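Local coordinates for probable thiosulfate sulfurtransferase (Thermus thermophilus, PDB 2EG4), which probably acts as a sulfurtransferase, passing sulfur from thiosulfate to acceptors such as cyanide, and binds a zinc ion, at residues A[78-83]-A[119-124]; A[195-200]-A[211-216]. All blocks are in the same frame, centred on the assembly; numbering follows the deposited sequence.

Interaction 1: residues A[78-83]-A[119-124]; sequences TAFFLG and RDWLLT
Phe-80 and Trp-121 bring together the two rhodanese-like domains of this tandem protein, helix 73-84 from the first and the 3-10 turn at 119-121 from the second. Their side chains run past each other in opposite directions. The benzene ring and the six-membered ring of the indole lie nearly parallel, planes at 27°, but are slid so far apart (centroids 5.9 Å) that they scarcely overlap. The closest carbon pair between the rings is Phe-80 CE1 and Trp-121 CE3, 3.8 Å apart, met obliquely. With CG anti to the backbone N (chi1 -177°), Phe-80 carries its ring out from the helix toward the 119-121 turn, where Trp-121 O lies in the ring plane at the edge, 3.6 Å from Phe-80 CZ.

The outer part of the indole reaches the next turn of the helix. Gly-83, with no side chain in between, lets its backbone come over one indole face, while Ala-79 O sits at the edge of the indole, 4.3 Å from Trp-121 CZ3. Across the contact all is van der Waals packing. Phe-201 of helix 195-206 meets both aromatic rings, edge-to-face with Phe-80, and Val-89 of strand 89-92 also touches the indole. The nearest approach of the two segments is at the far end of the indole, where Trp-121 CZ3 comes to 3.4 Å from Gly-83 CA.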
# COMPACT_ATOMS: atom_id res chain seq x y z
N THR A 78 1.78 -3.77 -1.76
CA THR A 78 3.11 -4.35 -1.70
C THR A 78 4.15 -3.22 -1.81
O THR A 78 5.11 -3.21 -1.05
CB THR A 78 3.29 -5.42 -2.81
OG1 THR A 78 2.27 -6.43 -2.66
CG2 THR A 78 4.66 -6.12 -2.65
N ALA A 79 3.97 -2.29 -2.75
CA ALA A 79 4.91 -1.18 -2.89
C ALA A 79 4.93 -0.34 -1.62
O ALA A 79 5.98 0.18 -1.22
CB ALA A 79 4.54 -0.30 -4.09
N PHE A 80 3.77 -0.22 -0.99
CA PHE A 80 3.67 0.55 0.24
C PHE A 80 4.55 -0.08 1.32
O PHE A 80 5.28 0.63 2.01
CB PHE A 80 2.23 0.62 0.73
CG PHE A 80 2.08 1.47 1.97
CD1 PHE A 80 2.24 2.85 1.90
CD2 PHE A 80 1.90 0.87 3.21
CE1 PHE A 80 2.21 3.63 3.05
CE2 PHE A 80 1.88 1.65 4.38
CZ PHE A 80 2.04 3.02 4.29
N PHE A 81 4.50 -1.39 1.47
CA PHE A 81 5.35 -2.03 2.47
C PHE A 81 6.83 -1.83 2.16
O PHE A 81 7.64 -1.55 3.04
CB PHE A 81 5.07 -3.54 2.54
CG PHE A 81 3.90 -3.90 3.40
CD1 PHE A 81 3.99 -3.79 4.79
CD2 PHE A 81 2.74 -4.40 2.85
CE1 PHE A 81 2.92 -4.18 5.61
CE2 PHE A 81 1.66 -4.81 3.65
CZ PHE A 81 1.75 -4.69 5.04
N LEU A 82 7.23 -2.03 0.89
CA LEU A 82 8.64 -1.88 0.57
C LEU A 82 9.13 -0.45 0.81
O LEU A 82 10.23 -0.25 1.34
CB LEU A 82 8.91 -2.35 -0.88
CG LEU A 82 9.31 -3.83 -1.02
CD1 LEU A 82 8.40 -4.71 -0.22
CD2 LEU A 82 9.31 -4.26 -2.50
N GLY A 83 8.32 0.54 0.44
CA GLY A 83 8.70 1.93 0.65
C GLY A 83 8.70 2.26 2.14
O GLY A 83 9.52 3.05 2.63
N ARG A 119 8.15 6.20 9.12
CA ARG A 119 6.94 6.51 9.87
C ARG A 119 6.11 7.59 9.21
O ARG A 119 4.89 7.63 9.38
CB ARG A 119 7.26 6.94 11.31
CG ARG A 119 7.52 5.80 12.28
CD ARG A 119 6.27 4.92 12.48
NE ARG A 119 5.17 5.63 13.15
CZ ARG A 119 5.16 5.98 14.43
NH1 ARG A 119 6.19 5.69 15.21
NH2 ARG A 119 4.11 6.63 14.93
N ASP A 120 6.77 8.46 8.46
CA ASP A 120 6.06 9.55 7.78
C ASP A 120 5.04 9.07 6.75
O ASP A 120 4.09 9.79 6.41
CB ASP A 120 7.06 10.53 7.13
CG ASP A 120 8.12 9.85 6.28
OD1 ASP A 120 8.93 9.07 6.84
OD2 ASP A 120 8.16 10.09 5.05
N TRP A 121 5.23 7.86 6.25
CA TRP A 121 4.30 7.30 5.26
C TRP A 121 3.06 6.69 5.90
O TRP A 121 2.04 6.47 5.25
CB TRP A 121 5.00 6.16 4.51
CG TRP A 121 5.82 6.59 3.34
CD1 TRP A 121 6.47 7.78 3.18
CD2 TRP A 121 6.07 5.82 2.15
NE1 TRP A 121 7.11 7.80 1.95
CE2 TRP A 121 6.88 6.62 1.30
CE3 TRP A 121 5.68 4.54 1.72
CZ2 TRP A 121 7.31 6.17 0.04
CZ3 TRP A 121 6.11 4.09 0.48
CH2 TRP A 121 6.91 4.91 -0.35
N LEU A 122 3.16 6.43 7.19
CA LEU A 122 2.13 5.73 7.91
C LEU A 122 1.28 6.49 8.91
O LEU A 122 1.69 7.50 9.45
CB LEU A 122 2.82 4.58 8.65
CG LEU A 122 2.10 3.67 9.63
CD1 LEU A 122 1.23 2.70 8.86
CD2 LEU A 122 3.13 2.92 10.49
N LEU A 123 0.08 5.96 9.13
CA LEU A 123 -0.80 6.42 10.20
C LEU A 123 -1.10 5.20 11.09
O LEU A 123 -1.54 4.16 10.61
CB LEU A 123 -2.15 6.90 9.67
CG LEU A 123 -2.20 8.26 8.99
CD1 LEU A 123 -3.63 8.49 8.53
CD2 LEU A 123 -1.75 9.35 9.96
N THR A 124 -0.88 5.33 12.39
CA THR A 124 -1.23 4.27 13.31
C THR A 124 -2.68 4.64 13.66
O THR A 124 -3.14 5.73 13.27
CB THR A 124 -0.42 4.35 14.61
OG1 THR A 124 -0.59 5.66 15.17
CG2 THR A 124 1.07 4.10 14.36

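Interaction 2: residues A[195-200]-A[211-216]. With SO4 (sulfate ion), chain D.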
# COMPACT_ATOMS: atom_id res chain seq x y z
N ALA A 195 -5.10 -1.62 1.56
CA ALA A 195 -4.75 -1.93 0.17
C ALA A 195 -5.22 -0.85 -0.81
O ALA A 195 -4.42 -0.25 -1.52
CB ALA A 195 -5.33 -3.33 -0.22
N ARG A 196 -6.53 -0.61 -0.87
CA ARG A 196 -7.02 0.43 -1.76
C ARG A 196 -6.49 1.79 -1.34
O ARG A 196 -6.31 2.68 -2.19
CB ARG A 196 -8.53 0.44 -1.78
CG ARG A 196 -9.15 -0.70 -2.58
CD ARG A 196 -10.66 -0.73 -2.37
NE ARG A 196 -10.99 -1.32 -1.07
CZ ARG A 196 -12.22 -1.47 -0.59
NH1 ARG A 196 -13.27 -1.04 -1.29
NH2 ARG A 196 -12.42 -2.09 0.57
N SER A 197 -6.27 1.97 -0.04
CA SER A 197 -5.76 3.26 0.41
C SER A 197 -4.31 3.42 0.01
O SER A 197 -3.84 4.54 -0.13
CB SER A 197 -5.98 3.44 1.93
OG SER A 197 -5.58 2.29 2.67
N ALA A 198 -3.60 2.31 -0.18
CA ALA A 198 -2.21 2.39 -0.63
C ALA A 198 -2.24 2.94 -2.06
O ALA A 198 -1.33 3.65 -2.50
CB ALA A 198 -1.58 1.00 -0.62
N VAL A 199 -3.29 2.61 -2.80
CA VAL A 199 -3.42 3.09 -4.17
C VAL A 199 -3.64 4.60 -4.12
O VAL A 199 -2.99 5.36 -4.84
CB VAL A 199 -4.63 2.44 -4.90
CG1 VAL A 199 -4.76 3.06 -6.32
CG2 VAL A 199 -4.42 0.94 -5.06
N ALA A 200 -4.55 5.04 -3.26
CA ALA A 200 -4.83 6.48 -3.13
C ALA A 200 -3.60 7.21 -2.61
O ALA A 200 -3.34 8.36 -2.99
CB ALA A 200 -6.00 6.67 -2.20
N ALA A 211 -0.09 12.57 1.54
CA ALA A 211 -0.96 11.49 1.98
C ALA A 211 -0.21 10.49 2.87
O ALA A 211 0.96 10.19 2.65
CB ALA A 211 -1.54 10.77 0.77
N ARG A 212 -0.89 9.98 3.90
CA ARG A 212 -0.32 9.01 4.84
C ARG A 212 -1.35 7.90 4.91
O ARG A 212 -2.55 8.17 4.99
CB ARG A 212 -0.15 9.62 6.23
CG ARG A 212 0.84 10.76 6.31
CD ARG A 212 0.75 11.37 7.70
NE ARG A 212 1.12 10.41 8.73
CZ ARG A 212 1.02 10.64 10.03
NH1 ARG A 212 0.56 11.80 10.47
NH2 ARG A 212 1.39 9.71 10.90
N ASN A 213 -0.88 6.66 4.92
CA ASN A 213 -1.75 5.48 4.88
C ASN A 213 -1.98 4.82 6.23
O ASN A 213 -1.03 4.43 6.90
CB ASN A 213 -1.09 4.46 3.92
CG ASN A 213 -2.00 3.30 3.50
OD1 ASN A 213 -1.52 2.24 3.02
ND2 ASN A 213 -3.28 3.48 3.63
N TYR A 214 -3.25 4.70 6.62
CA TYR A 214 -3.62 4.05 7.88
C TYR A 214 -3.65 2.57 7.54
O TYR A 214 -4.70 2.01 7.22
CB TYR A 214 -5.01 4.50 8.36
CG TYR A 214 -5.48 3.76 9.61
CD1 TYR A 214 -4.57 3.15 10.47
CD2 TYR A 214 -6.84 3.63 9.89
CE1 TYR A 214 -5.01 2.41 11.58
CE2 TYR A 214 -7.28 2.93 10.99
CZ TYR A 214 -6.35 2.31 11.83
OH TYR A 214 -6.80 1.57 12.89
N LEU A 215 -2.48 1.95 7.65
CA LEU A 215 -2.33 0.54 7.30
C LEU A 215 -3.24 -0.40 8.09
O LEU A 215 -3.81 -1.32 7.51
CB LEU A 215 -0.86 0.16 7.45
CG LEU A 215 -0.46 -1.23 6.98
CD1 LEU A 215 -0.88 -1.46 5.51
CD2 LEU A 215 1.03 -1.37 7.16
N GLY A 216 -3.41 -0.17 9.39
CA GLY A 216 -4.30 -1.02 10.18
C GLY A 216 -5.71 -0.97 9.64
O GLY A 216 -6.46 -1.98 9.58
S SO4 D . -8.91 -3.07 1.27
O1 SO4 D . -9.43 -4.46 1.05
O2 SO4 D . -10.01 -2.22 1.85
O3 SO4 D . -7.74 -3.11 2.21
O4 SO4 D . -8.48 -2.49 -0.05
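Ser-197 and Asn-213 meet where helix 195-206 packs on strand 210-213, the last two elements of a beta-alpha-beta unit that starts with strand 186-190. Both side chains point into the interface, and Ser-197 OG lies 2.8 Å from the atom modelled as Asn-213 ND2. The amide is probably turned over in the model; with its oxygen brought round to the hydroxyl, the pair may be a hydrogen bond. Asn-213 has CG anti to its own N (chi1 -167°), which sends the amide across to the helix, where it also packs against the CA and CB of Ala-198.

The helix follows the loop that begins at Cys-191, which, from its sequence and its place after strand 186-190, probably corresponds to the active-site loop of the rhodanese fold. A sulfate ion, probably from the crystallisation liquor, sits in it. Ala-195 N gives a hydrogen bond to sulfate O3 (3.1 Å) and Arg-196 N one to sulfate O4 (2.8 Å), while His-192 N and Ser-193 N also give hydrogen bonds to the ion. Arg-196 folds back at chi3 (-77°) so that the guanidinium turns its edge to the ion: NE bonds to sulfate O4 at 3.0 Å, and NH2 to sulfate O2 at 2.7 Å. Glu-142 forms a salt bridge with the same NH2 and probably steadies the group. The partial positive charge at the amino end of the helix would probably add to the attraction for the anion. The zinc ion bound by Cys-151, Cys-152, His-192 and His-219 is about 13 Å from the Ser-197 side chain.

The two interactions follow in series along the chain, interaction 1 closing before interaction 2 opens, and their centres are 8 Å apart. Interaction 1 joins the two rhodanese-like domains; interaction 2 lies within the second, at strand 210-213, an outermost strand of its parallel sheet. Segment 119-124 runs beside that strand, with Leu-123 N probably hydrogen-bonded to Asn-213 O (2.9 Å) and Leu-122 O to Arg-212 NH2 (2.7 Å). Asn-213 also touches Phe-80, and helix 195-206 supplies Phe-201 to the aromatic cluster. The interface between the domains thus touches, through Phe-201, the same helix whose amino end faces the sulfate in the probable active-site loop.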